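Local coordinates for ABC transporter, substrate binding protein (Agrobacterium tumefaciens, PDB 3C9H), which probably captures a solute in the bacterial periplasm and delivers it to an ABC importer, and binds a magnesium ion, at residues T48-G53 against R295-P300; K101-G106 against R126-A131; L113-R118 against V302-A307; Y130-E135 against E282-K287; L235-A240 against M261-L266. All blocks are in the same frame, centred on the assembly; numbering follows the deposited sequence.

Interaction 1: residues T48-G53 against R295-P300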
# COMPACT_ATOMS: atom_id res chain seq x y z
N THR A 48 13.01 6.87 -3.99
CA THR A 48 14.14 7.58 -4.56
C THR A 48 14.84 6.83 -5.68
O THR A 48 15.12 7.43 -6.69
CB THR A 48 15.09 8.08 -3.41
OG1 THR A 48 14.36 9.04 -2.64
CG2 THR A 48 16.36 8.74 -3.96
N PRO A 49 15.10 5.51 -5.53
CA PRO A 49 15.68 4.72 -6.64
C PRO A 49 14.82 4.68 -7.93
O PRO A 49 15.36 4.62 -9.05
CB PRO A 49 15.82 3.32 -6.02
CG PRO A 49 15.98 3.56 -4.56
CD PRO A 49 14.96 4.69 -4.32
N MET A 50 13.51 4.71 -7.78
CA MET A 50 12.62 4.81 -8.94
C MET A 50 12.74 6.18 -9.60
O MET A 50 12.86 6.28 -10.84
CB MET A 50 11.17 4.50 -8.58
CG MET A 50 10.92 3.07 -8.14
SD MET A 50 11.30 1.74 -9.32
CE MET A 50 9.91 1.98 -10.44
N ILE A 51 12.73 7.22 -8.77
CA ILE A 51 12.91 8.58 -9.27
C ILE A 51 14.27 8.72 -9.99
O ILE A 51 14.35 9.27 -11.08
CB ILE A 51 12.74 9.61 -8.14
CG1 ILE A 51 11.29 9.60 -7.62
CG2 ILE A 51 13.08 10.99 -8.62
CD1 ILE A 51 11.08 10.14 -6.22
N GLU A 52 15.33 8.22 -9.37
CA GLU A 52 16.67 8.28 -9.98
C GLU A 52 16.72 7.53 -11.30
O GLU A 52 17.29 8.02 -12.27
CB GLU A 52 17.72 7.75 -9.01
CG GLU A 52 17.94 8.71 -7.84
CD GLU A 52 18.80 8.13 -6.70
OE1 GLU A 52 19.08 6.90 -6.71
OE2 GLU A 52 19.14 8.92 -5.79
N GLY A 53 16.11 6.35 -11.36
CA GLY A 53 16.08 5.55 -12.59
C GLY A 53 15.35 6.26 -13.72
O GLY A 53 15.84 6.33 -14.85
N ARG A 295 14.19 -5.83 -6.94
CA ARG A 295 15.56 -6.12 -6.52
C ARG A 295 16.10 -5.13 -5.52
O ARG A 295 17.03 -5.47 -4.76
CB ARG A 295 16.49 -6.18 -7.72
CG ARG A 295 16.01 -7.09 -8.81
CD ARG A 295 16.55 -8.51 -8.74
NE ARG A 295 16.40 -9.14 -10.06
CZ ARG A 295 15.25 -9.60 -10.57
NH1 ARG A 295 14.11 -9.57 -9.87
NH2 ARG A 295 15.24 -10.13 -11.80
N GLN A 296 15.56 -3.91 -5.51
CA GLN A 296 16.06 -2.87 -4.62
C GLN A 296 15.12 -2.53 -3.49
O GLN A 296 15.58 -2.34 -2.36
CB GLN A 296 16.43 -1.60 -5.39
CG GLN A 296 17.69 -1.78 -6.21
CD GLN A 296 18.12 -0.52 -6.94
OE1 GLN A 296 18.15 0.57 -6.37
NE2 GLN A 296 18.47 -0.67 -8.21
N LEU A 297 13.81 -2.47 -3.76
CA LEU A 297 12.86 -1.93 -2.79
C LEU A 297 12.06 -3.00 -2.05
O LEU A 297 11.16 -2.67 -1.27
CB LEU A 297 11.89 -0.95 -3.48
CG LEU A 297 12.42 0.04 -4.53
CD1 LEU A 297 11.32 0.97 -5.01
CD2 LEU A 297 13.60 0.82 -3.97
N GLN A 298 12.34 -4.28 -2.31
CA GLN A 298 11.56 -5.36 -1.69
C GLN A 298 10.06 -5.22 -1.98
O GLN A 298 9.23 -5.58 -1.16
CB GLN A 298 11.78 -5.38 -0.17
CG GLN A 298 13.20 -5.69 0.26
CD GLN A 298 13.41 -7.17 0.38
OE1 GLN A 298 13.02 -7.95 -0.50
NE2 GLN A 298 14.03 -7.58 1.47
N ILE A 299 9.73 -4.68 -3.16
CA ILE A 299 8.36 -4.54 -3.60
C ILE A 299 8.18 -5.51 -4.79
O ILE A 299 8.78 -5.31 -5.86
CB ILE A 299 8.07 -3.12 -4.03
CG1 ILE A 299 8.22 -2.18 -2.82
CG2 ILE A 299 6.68 -3.06 -4.67
CD1 ILE A 299 8.01 -0.71 -3.16
N PRO A 300 7.44 -6.60 -4.57
CA PRO A 300 7.32 -7.58 -5.65
C PRO A 300 6.63 -7.05 -6.93
O PRO A 300 5.65 -6.30 -6.86
CB PRO A 300 6.55 -8.73 -5.00
CG PRO A 300 6.85 -8.57 -3.50
CD PRO A 300 6.81 -7.09 -3.33
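The flat amide of Q296 turns its oxygen to the pyrrolidine ring of P49: OE1 lies 3.6 Å from P49 CB, at the β-carbon side of the ring, while the neighbouring ring carbon P49 CG rests on L297 CD2 at 3.7 Å. In this periplasmic binding protein fold, helix 44-57 packs here against Q296 and L297, residues near the C-terminal end of helix 287-296. The first helix is kinked just here, where the N atoms of P49 and M50 make no bond to the preceding turn; that of proline has no hydrogen to give. L297 acts as a two-pronged wedge, one methyl on P49 and the other on M50. Bends at chi2 (-60°) and chi3 (-73°) curl the methionine, which also meets I292 and M293 of helix 287-296 and F283 and F284 of helix 274-285. By Q298, whose phi is positive, the chain has left helical geometry, and I299 goes on to touch L42 and S237. The L297 side chain lies about 10 Å from that of the magnesium ligand D43. Beside the proline contact, L297 CD1 reaches M50 CG at 3.8 Å.

Interaction 2: residues K101-G106 against R126-A131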
# COMPACT_ATOMS: atom_id res chain seq x y z
N LYS A 101 -12.16 4.18 -7.98
CA LYS A 101 -13.18 5.24 -7.93
C LYS A 101 -12.85 6.51 -8.74
O LYS A 101 -13.69 6.98 -9.49
CB LYS A 101 -13.56 5.60 -6.50
CG LYS A 101 -14.69 6.63 -6.41
CD LYS A 101 -15.26 6.68 -5.03
CE LYS A 101 -16.51 7.60 -4.94
NZ LYS A 101 -17.61 7.30 -5.96
N LEU A 102 -11.65 7.08 -8.58
CA LEU A 102 -11.26 8.21 -9.43
C LEU A 102 -11.44 7.87 -10.89
O LEU A 102 -12.01 8.66 -11.64
CB LEU A 102 -9.80 8.63 -9.23
CG LEU A 102 -9.34 9.32 -7.95
CD1 LEU A 102 -7.80 9.41 -7.97
CD2 LEU A 102 -9.96 10.68 -7.78
N SER A 103 -10.96 6.70 -11.29
CA SER A 103 -10.98 6.28 -12.68
C SER A 103 -12.42 6.09 -13.16
O SER A 103 -12.79 6.48 -14.29
CB SER A 103 -10.17 4.98 -12.82
OG SER A 103 -8.82 5.17 -12.43
N ASN A 104 -13.25 5.50 -12.31
CA ASN A 104 -14.67 5.34 -12.61
C ASN A 104 -15.45 6.68 -12.74
O ASN A 104 -16.39 6.79 -13.52
CB ASN A 104 -15.30 4.45 -11.54
CG ASN A 104 -16.67 3.95 -11.91
OD1 ASN A 104 -17.67 4.37 -11.32
ND2 ASN A 104 -16.74 3.07 -12.90
N ASP A 105 -15.06 7.69 -11.97
CA ASP A 105 -15.82 8.94 -11.90
C ASP A 105 -15.31 10.00 -12.85
O ASP A 105 -15.78 11.14 -12.82
CB ASP A 105 -15.84 9.50 -10.48
CG ASP A 105 -16.63 8.66 -9.52
OD1 ASP A 105 -17.44 7.83 -9.98
OD2 ASP A 105 -16.48 8.82 -8.28
N GLY A 106 -14.34 9.65 -13.70
CA GLY A 106 -13.87 10.58 -14.72
C GLY A 106 -12.65 11.41 -14.35
O GLY A 106 -12.28 12.29 -15.12
N ARG A 126 -9.19 -0.80 -18.03
CA ARG A 126 -9.41 0.09 -19.18
C ARG A 126 -8.24 0.92 -19.64
O ARG A 126 -8.44 2.04 -20.09
CB ARG A 126 -10.57 1.03 -18.89
CG ARG A 126 -11.84 0.30 -18.58
CD ARG A 126 -12.98 1.25 -18.66
NE ARG A 126 -14.25 0.55 -18.48
CZ ARG A 126 -15.39 1.14 -18.12
NH1 ARG A 126 -15.46 2.45 -17.86
NH2 ARG A 126 -16.47 0.39 -17.99
N ASN A 127 -7.04 0.34 -19.57
CA ASN A 127 -5.80 1.03 -19.96
C ASN A 127 -5.63 2.38 -19.22
O ASN A 127 -4.87 3.25 -19.65
CB ASN A 127 -5.77 1.24 -21.48
CG ASN A 127 -5.14 0.06 -22.24
OD1 ASN A 127 -4.69 0.24 -23.37
ND2 ASN A 127 -5.13 -1.11 -21.64
N THR A 128 -6.27 2.47 -18.06
CA THR A 128 -6.40 3.72 -17.32
C THR A 128 -5.76 3.65 -15.93
O THR A 128 -4.91 4.48 -15.60
CB THR A 128 -7.90 4.14 -17.20
OG1 THR A 128 -8.43 4.33 -18.51
CG2 THR A 128 -8.04 5.47 -16.43
N ALA A 129 -6.20 2.68 -15.12
CA ALA A 129 -5.63 2.33 -13.82
C ALA A 129 -4.89 0.99 -13.90
O ALA A 129 -5.45 -0.05 -14.34
CB ALA A 129 -6.74 2.21 -12.78
N TYR A 130 -3.62 1.02 -13.52
CA TYR A 130 -2.75 -0.14 -13.57
C TYR A 130 -2.22 -0.51 -12.20
O TYR A 130 -1.63 0.33 -11.51
CB TYR A 130 -1.56 0.15 -14.48
CG TYR A 130 -1.89 0.44 -15.93
CD1 TYR A 130 -1.90 -0.58 -16.85
CD2 TYR A 130 -2.13 1.75 -16.38
CE1 TYR A 130 -2.18 -0.34 -18.21
CE2 TYR A 130 -2.42 2.00 -17.74
CZ TYR A 130 -2.43 0.95 -18.64
OH TYR A 130 -2.68 1.15 -19.96
N ALA A 131 -2.38 -1.77 -11.84
CA ALA A 131 -1.78 -2.33 -10.63
C ALA A 131 -0.33 -2.61 -10.94
O ALA A 131 -0.02 -3.31 -11.92
CB ALA A 131 -2.47 -3.65 -10.24
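Van der Waals contact alone joins S103 to T128 and A129, with no hydrogen bond passing between 101-106 and 126-131. S103 OG is the touching atom, 3.6 Å from A129 CB and 4.1 Å from T128 CG2, so a polar oxygen touches two methyl groups of the strand side, the nearer that of A129. Its hydrogen-bonding need is met inside its own helix: with OG turned beside the backbone N (chi1 -60°), the hydroxyl folds back to the carbonyl O of Q99, one turn earlier.

Two further polar links are each local to one segment. K101 NZ forms a salt bridge with D105 OD2 at 3.0 Å, using the syn lone pair of the carboxylate, and so spans the end of the helix, where D105 is the first residue to leave helical geometry. On the other side T128 OG1 donates to R126 O at 2.8 Å from above the carbonyl plane, 57° out of it. With OG1 engaged there, CG2, anti to the backbone N, is the branch that meets S103. T128 and A129 both face W125 on the neighbouring strand, a classic beta bulge.

The contact brings the last turn of helix 96-104 onto the start of strand 129-131. S103 also touches W125 of strand 124-125 and L266 of strand 258-268, A129 packs on I264 of that same strand, and L102 turns to helix 70-82.

Interaction 3: residues L113-R118 against V302-A307; sequences LAMSAR and VSPEVA
M115 spans the gap to P304 and E305 with its thioether. Two type I turns meet here at the protein surface, L113 to S116 and S303 to V306, each in an irregular loop of the binding-protein fold. The methyl CE of M115 approaches the proline ring at P304 CD, 4.1 Å away, while its sulfur lies beside the carboxylate, with SD 3.6 Å from E305 OE1. Farther along, the backbone of R118 takes part instead of its side chain: the carbonyl O of R118 rests against P304 CG at 3.6 Å. The guanidinium and carboxylate of R118 and E305 carry opposite charges but are not in contact, so any attraction between them is long-range.

The M115 chain folds back on itself (chi2 -67°, chi3 -54°), which presents SD and CE together to the other loop. M115 is backed by M285 at the end of helix 274-285, and E305 is flanked by K287 of helix 287-296.

In the second shell, two serines hold the turns in shape. S116 OG accepts from the backbone N of L113 at 2.9 Å and is also hydrogen-bonded to Y130 OH, which ties the first turn to strand 129-131. The other serine forms an ST turn across the proline: S303 OG accepts from E305 N at 2.9 Å, with an N-H...O angle of 149°.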
# COMPACT_ATOMS: atom_id res chain seq x y z
N LEU A 113 -0.29 2.57 -23.71
CA LEU A 113 1.16 2.52 -23.68
C LEU A 113 1.71 1.22 -24.27
O LEU A 113 0.97 0.30 -24.60
CB LEU A 113 1.67 2.68 -22.24
CG LEU A 113 1.32 4.01 -21.56
CD1 LEU A 113 1.51 4.00 -20.01
CD2 LEU A 113 2.11 5.11 -22.21
N ALA A 114 3.04 1.20 -24.34
CA ALA A 114 3.85 0.07 -24.83
C ALA A 114 3.48 -1.26 -24.19
O ALA A 114 3.17 -2.20 -24.87
CB ALA A 114 5.34 0.38 -24.55
N MET A 115 3.50 -1.32 -22.86
CA MET A 115 3.19 -2.56 -22.16
C MET A 115 1.70 -2.79 -21.86
O MET A 115 1.36 -3.78 -21.21
CB MET A 115 4.01 -2.64 -20.85
CG MET A 115 5.50 -2.97 -21.05
SD MET A 115 5.76 -4.65 -21.69
CE MET A 115 4.82 -5.67 -20.47
N SER A 116 0.80 -1.92 -22.35
CA SER A 116 -0.62 -2.01 -21.98
C SER A 116 -1.28 -3.35 -22.32
O SER A 116 -1.86 -4.01 -21.46
CB SER A 116 -1.43 -0.86 -22.58
OG SER A 116 -1.03 0.38 -22.03
N ALA A 117 -1.19 -3.74 -23.59
CA ALA A 117 -1.89 -4.94 -24.04
C ALA A 117 -1.38 -6.22 -23.34
O ALA A 117 -2.15 -7.13 -23.08
CB ALA A 117 -1.79 -5.07 -25.55
N ARG A 118 -0.09 -6.27 -23.03
CA ARG A 118 0.51 -7.44 -22.38
C ARG A 118 0.54 -7.39 -20.85
O ARG A 118 1.00 -8.35 -20.21
CB ARG A 118 1.91 -7.63 -22.91
CG ARG A 118 1.85 -8.15 -24.34
CD ARG A 118 3.12 -8.72 -24.75
NE ARG A 118 3.95 -7.69 -25.30
CZ ARG A 118 4.25 -7.57 -26.60
NH1 ARG A 118 3.81 -8.41 -27.51
NH2 ARG A 118 5.02 -6.57 -26.97
N VAL A 302 4.90 -6.96 -10.81
CA VAL A 302 3.77 -7.49 -11.58
C VAL A 302 4.15 -7.74 -13.07
O VAL A 302 3.47 -8.51 -13.75
CB VAL A 302 2.55 -6.53 -11.46
CG1 VAL A 302 1.44 -6.88 -12.44
CG2 VAL A 302 2.02 -6.55 -10.04
N SER A 303 5.22 -7.12 -13.58
CA SER A 303 5.53 -7.20 -15.01
C SER A 303 5.79 -8.64 -15.43
O SER A 303 6.56 -9.33 -14.78
CB SER A 303 6.77 -6.39 -15.38
OG SER A 303 7.23 -6.80 -16.68
N PRO A 304 5.20 -9.08 -16.56
CA PRO A 304 5.48 -10.43 -17.03
C PRO A 304 6.93 -10.57 -17.54
O PRO A 304 7.39 -11.69 -17.81
CB PRO A 304 4.44 -10.65 -18.14
CG PRO A 304 4.11 -9.29 -18.65
CD PRO A 304 4.28 -8.35 -17.47
N GLU A 305 7.65 -9.46 -17.68
CA GLU A 305 9.06 -9.47 -18.06
C GLU A 305 10.05 -9.67 -16.93
O GLU A 305 11.24 -9.82 -17.20
CB GLU A 305 9.41 -8.16 -18.74
CG GLU A 305 8.60 -7.87 -19.97
CD GLU A 305 9.12 -6.63 -20.67
OE1 GLU A 305 8.90 -5.50 -20.15
OE2 GLU A 305 9.77 -6.80 -21.71
N VAL A 306 9.60 -9.67 -15.68
CA VAL A 306 10.51 -9.78 -14.54
C VAL A 306 10.38 -11.15 -13.85
O VAL A 306 9.28 -11.61 -13.53
CB VAL A 306 10.30 -8.58 -13.56
CG1 VAL A 306 11.25 -8.67 -12.34
CG2 VAL A 306 10.48 -7.26 -14.32
N ALA A 307 11.53 -11.82 -13.68
CA ALA A 307 11.62 -13.15 -13.06
C ALA A 307 12.28 -13.04 -11.70
O ALA A 307 12.96 -12.06 -11.43
CB ALA A 307 12.44 -14.11 -13.95

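Interaction 4: residues Y130-E135 against E282-K287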
# COMPACT_ATOMS: atom_id res chain seq x y z
N TYR A 130 -3.62 1.02 -13.52
CA TYR A 130 -2.75 -0.14 -13.57
C TYR A 130 -2.22 -0.51 -12.20
O TYR A 130 -1.63 0.33 -11.51
CB TYR A 130 -1.56 0.15 -14.48
CG TYR A 130 -1.89 0.44 -15.93
CD1 TYR A 130 -1.90 -0.58 -16.85
CD2 TYR A 130 -2.13 1.75 -16.38
CE1 TYR A 130 -2.18 -0.34 -18.21
CE2 TYR A 130 -2.42 2.00 -17.74
CZ TYR A 130 -2.43 0.95 -18.64
OH TYR A 130 -2.68 1.15 -19.96
N ALA A 131 -2.38 -1.77 -11.84
CA ALA A 131 -1.78 -2.33 -10.63
C ALA A 131 -0.33 -2.61 -10.94
O ALA A 131 -0.02 -3.31 -11.92
CB ALA A 131 -2.47 -3.65 -10.24
N LEU A 132 0.58 -2.11 -10.11
CA LEU A 132 2.02 -2.16 -10.44
C LEU A 132 2.93 -2.97 -9.51
O LEU A 132 4.11 -3.17 -9.84
CB LEU A 132 2.57 -0.73 -10.56
CG LEU A 132 1.85 0.13 -11.61
CD1 LEU A 132 2.24 1.64 -11.45
CD2 LEU A 132 2.17 -0.37 -13.01
N THR A 133 2.41 -3.37 -8.35
CA THR A 133 3.16 -4.08 -7.33
C THR A 133 2.27 -5.19 -6.78
O THR A 133 1.08 -5.25 -7.07
CB THR A 133 3.51 -3.14 -6.15
OG1 THR A 133 2.31 -2.80 -5.42
CG2 THR A 133 4.23 -1.86 -6.63
N PHE A 134 2.85 -6.04 -5.93
CA PHE A 134 2.13 -7.16 -5.31
C PHE A 134 2.67 -7.26 -3.87
O PHE A 134 3.71 -7.86 -3.64
CB PHE A 134 2.42 -8.41 -6.17
CG PHE A 134 1.49 -9.58 -5.94
CD1 PHE A 134 0.21 -9.59 -6.50
CD2 PHE A 134 1.92 -10.68 -5.22
CE1 PHE A 134 -0.64 -10.69 -6.31
CE2 PHE A 134 1.08 -11.78 -5.02
CZ PHE A 134 -0.20 -11.79 -5.57
N GLU A 135 1.99 -6.62 -2.91
CA GLU A 135 2.51 -6.40 -1.53
C GLU A 135 1.57 -6.93 -0.43
O GLU A 135 0.42 -6.56 -0.40
CB GLU A 135 2.75 -4.90 -1.30
CG GLU A 135 3.91 -4.34 -2.13
CD GLU A 135 3.97 -2.83 -2.09
OE1 GLU A 135 4.36 -2.29 -1.03
OE2 GLU A 135 3.57 -2.18 -3.08
N GLU A 282 4.87 4.54 -17.79
CA GLU A 282 5.60 3.61 -18.64
C GLU A 282 6.89 3.12 -17.94
O GLU A 282 7.19 1.92 -17.99
CB GLU A 282 5.95 4.28 -19.97
CG GLU A 282 6.38 3.34 -21.05
CD GLU A 282 6.22 3.97 -22.42
OE1 GLU A 282 6.88 5.02 -22.62
OE2 GLU A 282 5.42 3.46 -23.25
N PHE A 283 7.63 4.03 -17.30
CA PHE A 283 8.83 3.61 -16.59
C PHE A 283 8.52 2.63 -15.45
O PHE A 283 9.19 1.60 -15.31
CB PHE A 283 9.64 4.81 -16.10
CG PHE A 283 10.86 4.41 -15.32
CD1 PHE A 283 12.05 4.09 -15.98
CD2 PHE A 283 10.80 4.28 -13.95
CE1 PHE A 283 13.16 3.68 -15.25
CE2 PHE A 283 11.91 3.85 -13.20
CZ PHE A 283 13.08 3.55 -13.84
N PHE A 284 7.51 2.93 -14.64
CA PHE A 284 7.05 2.04 -13.59
C PHE A 284 6.59 0.67 -14.10
O PHE A 284 6.61 -0.28 -13.34
CB PHE A 284 5.94 2.70 -12.75
CG PHE A 284 6.47 3.51 -11.58
CD1 PHE A 284 6.08 3.22 -10.27
CD2 PHE A 284 7.39 4.53 -11.80
CE1 PHE A 284 6.57 3.95 -9.21
CE2 PHE A 284 7.90 5.26 -10.74
CZ PHE A 284 7.49 4.97 -9.44
N MET A 285 6.14 0.59 -15.35
CA MET A 285 5.67 -0.66 -15.96
C MET A 285 6.80 -1.43 -16.65
O MET A 285 6.66 -2.63 -16.91
CB MET A 285 4.56 -0.38 -17.00
CG MET A 285 3.20 0.12 -16.44
SD MET A 285 2.02 0.60 -17.73
CE MET A 285 1.42 -1.03 -18.20
N SER A 286 7.91 -0.73 -16.93
CA SER A 286 9.03 -1.23 -17.73
C SER A 286 9.80 -2.35 -17.01
O SER A 286 9.77 -2.45 -15.79
CB SER A 286 10.01 -0.08 -18.08
OG SER A 286 10.77 0.35 -16.95
N LYS A 287 10.50 -3.19 -17.78
CA LYS A 287 11.38 -4.19 -17.17
C LYS A 287 12.36 -3.53 -16.20
O LYS A 287 12.52 -4.02 -15.07
CB LYS A 287 12.13 -5.00 -18.22
CG LYS A 287 12.81 -6.23 -17.65
CD LYS A 287 13.56 -7.00 -18.73
CE LYS A 287 14.22 -8.25 -18.15
NZ LYS A 287 14.66 -9.16 -19.25
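M285 lays its thioether over Y130, and the flank of the same side chain receives a methyl of L132. The sulfur sits almost squarely over the tyrosine ring, with SD 4.2 Å from the ring centroid and 10° off the normal, a Met-aromatic contact. The terminal methyl slides to the rim of the same ring, where M285 CE is 3.6 Å from Y130 CD1. The extended chi2 (174°) carries the sulfur out from the helix, and the bend at chi3 (80°) turns CE toward the CD1-CE1 side of the ring.

L132 is the complementary bump. Its two methyls straddle adjoining helix residues: CD2 presses on M285 CG at 3.6 Å, and CD1 reaches F284 CB at 4.1 Å. The leucine thus fills the hollow between the roots of F284 and M285, its side chain crossing each at about a right angle. All four residues are buried. At the far end of the tyrosine, the hydroxyl of Y130 is hydrogen-bonded to S111 O.

The helix finishes at this point. S286 OG donates to F283 O at 2.6 Å in the carbonyl plane, on a lone pair; S286 OG also caps G289 N, S286 being the N-cap of helix 287-296.

Helix 274-285 therefore covers the path from strand 129-131 toward strand 135-142, an arrangement consistent with an interdomain crossover of the two-lobed periplasmic binding protein fold; the F284 side chain lies about 10 Å from that of the magnesium ligand S41.

Interaction 5: residues L235-A240 against M261-L266. With CIT (citric acid), chain D.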
# COMPACT_ATOMS: atom_id res chain seq x y z
N LEU A 235 2.44 -3.19 6.01
CA LEU A 235 2.98 -3.42 4.69
C LEU A 235 4.27 -4.26 4.75
O LEU A 235 5.26 -3.85 5.35
CB LEU A 235 3.18 -2.10 3.94
CG LEU A 235 1.92 -1.32 3.52
CD1 LEU A 235 2.32 -0.03 2.79
CD2 LEU A 235 0.96 -2.18 2.64
N GLY A 236 4.25 -5.42 4.12
CA GLY A 236 5.38 -6.36 4.17
C GLY A 236 6.63 -5.81 3.52
O GLY A 236 7.72 -6.09 3.95
N SER A 237 6.45 -5.02 2.46
CA SER A 237 7.57 -4.40 1.75
C SER A 237 8.32 -3.44 2.66
O SER A 237 9.52 -3.49 2.76
CB SER A 237 7.03 -3.66 0.52
OG SER A 237 5.87 -2.92 0.86
N TYR A 238 7.59 -2.58 3.36
CA TYR A 238 8.16 -1.64 4.30
C TYR A 238 8.77 -2.39 5.47
O TYR A 238 9.83 -2.00 5.96
CB TYR A 238 7.08 -0.71 4.82
CG TYR A 238 6.52 0.31 3.81
CD1 TYR A 238 6.84 0.26 2.45
CD2 TYR A 238 5.68 1.31 4.24
CE1 TYR A 238 6.29 1.19 1.55
CE2 TYR A 238 5.16 2.23 3.37
CZ TYR A 238 5.47 2.18 2.01
OH TYR A 238 4.93 3.10 1.15
N ALA A 239 8.11 -3.46 5.91
CA ALA A 239 8.61 -4.24 7.03
C ALA A 239 9.96 -4.86 6.66
O ALA A 239 10.89 -4.80 7.43
CB ALA A 239 7.60 -5.29 7.45
N ALA A 240 10.05 -5.44 5.46
CA ALA A 240 11.31 -6.00 4.97
C ALA A 240 12.40 -4.93 4.85
O ALA A 240 13.56 -5.20 5.20
CB ALA A 240 11.11 -6.75 3.64
N MET A 261 -2.16 -6.43 -1.64
CA MET A 261 -2.60 -5.26 -2.40
C MET A 261 -1.61 -5.00 -3.50
O MET A 261 -0.51 -5.55 -3.52
CB MET A 261 -2.75 -4.01 -1.51
CG MET A 261 -1.45 -3.36 -1.03
SD MET A 261 -0.47 -2.28 -2.15
CE MET A 261 -1.82 -1.45 -2.91
N SER A 262 -2.02 -4.12 -4.40
CA SER A 262 -1.17 -3.73 -5.51
C SER A 262 -1.28 -2.23 -5.63
O SER A 262 -2.39 -1.72 -5.69
CB SER A 262 -1.68 -4.36 -6.80
OG SER A 262 -1.60 -5.78 -6.78
N ARG A 263 -0.15 -1.50 -5.67
CA ARG A 263 -0.20 -0.06 -5.87
C ARG A 263 -0.73 0.23 -7.28
O ARG A 263 -0.32 -0.39 -8.27
CB ARG A 263 1.20 0.56 -5.71
CG ARG A 263 1.69 0.50 -4.29
CD ARG A 263 3.10 1.01 -4.12
NE ARG A 263 3.55 0.52 -2.84
CZ ARG A 263 3.38 1.14 -1.68
NH1 ARG A 263 2.91 2.38 -1.61
NH2 ARG A 263 3.76 0.51 -0.58
N ILE A 264 -1.66 1.17 -7.36
CA ILE A 264 -2.30 1.52 -8.63
C ILE A 264 -1.84 2.89 -9.10
O ILE A 264 -1.88 3.87 -8.35
CB ILE A 264 -3.85 1.48 -8.48
CG1 ILE A 264 -4.36 0.04 -8.33
CG2 ILE A 264 -4.56 2.16 -9.69
CD1 ILE A 264 -5.91 0.00 -8.20
N GLY A 265 -1.36 2.92 -10.34
CA GLY A 265 -0.97 4.13 -11.00
C GLY A 265 -1.95 4.55 -12.07
O GLY A 265 -2.49 3.72 -12.79
N LEU A 266 -2.16 5.85 -12.17
CA LEU A 266 -3.02 6.46 -13.21
C LEU A 266 -2.58 7.91 -13.45
O LEU A 266 -1.91 8.48 -12.61
CB LEU A 266 -4.50 6.40 -12.81
CG LEU A 266 -4.95 7.15 -11.54
CD1 LEU A 266 -5.14 8.64 -11.84
CD2 LEU A 266 -6.26 6.52 -10.93
C1 CIT D . 1.52 3.44 1.73
O1 CIT D . 1.34 3.16 0.51
O2 CIT D . 2.68 3.60 2.18
C2 CIT D . 0.36 3.54 2.68
C3 CIT D . 0.51 4.64 3.75
O7 CIT D . 0.91 5.90 3.11
C4 CIT D . -0.80 4.88 4.48
C5 CIT D . -1.88 5.42 3.59
O3 CIT D . -3.06 4.94 3.62
O4 CIT D . -1.57 6.40 2.89
C6 CIT D . 1.58 4.28 4.80
O5 CIT D . 2.59 5.00 5.00
O6 CIT D . 1.46 3.25 5.48
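L235 ends its strand at the N-cap position of helix 236-245, and its CA comes to 9.2 Å from that of M261, the nearest such pair between the two segments. The helix starts at once, with the backbone N of A239 bonded to L235 O, whereas 261-266 runs through a break in strand 258-268 and resumes as strand at I264. Side chains bridge the gap.

R263 spans most of it, extended from CG to NE, and its guanidinium comes up obliquely to the Y238 ring with the two planes 20° apart. R263 NH2 lies 3.4 Å from Y238 CE1. L235 CD1 sits over one face of the tyrosine, 3.7 Å above the ring plane and offset toward the rim, and also lies 3.7 Å from R263 NH2.

Both polar ends grip one carboxylate of a bound citrate, probably acquired from the crystallisation liquor. Y238 OH donates to O2 of the citrate at 2.5 Å, and R263 NH1 donates to the citrate O1 at 2.8 Å through a bent bond of 137°. Behind the arginine, E135 forms a salt bridge with R263 NE and also holds S237 OG, so this second-shell carboxylate positions the guanidinium and would be expected to balance its charge. Y238 OH is also hydrogen-bonded to the backbone N of D43, a magnesium ligand.

Citrate is also hydrogen-bonded to T70, S94, Y176 and the magnesium ligand S41, consistent with a ligand pocket in the cleft. Around it, helix 236-245 packs on helix 216-224 through Y238 and A239, M261 touches helix 183-194, and I264 lies on helix 96-104.

Overall arrangement
From the N terminus, 48-53 opens the longest loop, closed by interaction 1 at 295-300, and interactions 2, 4 and 5 close within it. Interaction 2 closes a short loop inside it. Interaction 3 starts within that short loop and ends beyond 295-300, so it crosses both interactions 1 and 2. Interaction 4 begins on strand 129-131, where interaction 2 ends, and is nested within both 1 and 3; interaction 5 is nested within 4 and follows 2 in series. Strands 129-131 and 258-268, neighbours in a sheet, link interactions 2, 4 and 5. Successive helices 274-285 and 287-296 join interactions 4 and 1, and E135 connects interaction 4 to the citrate pocket.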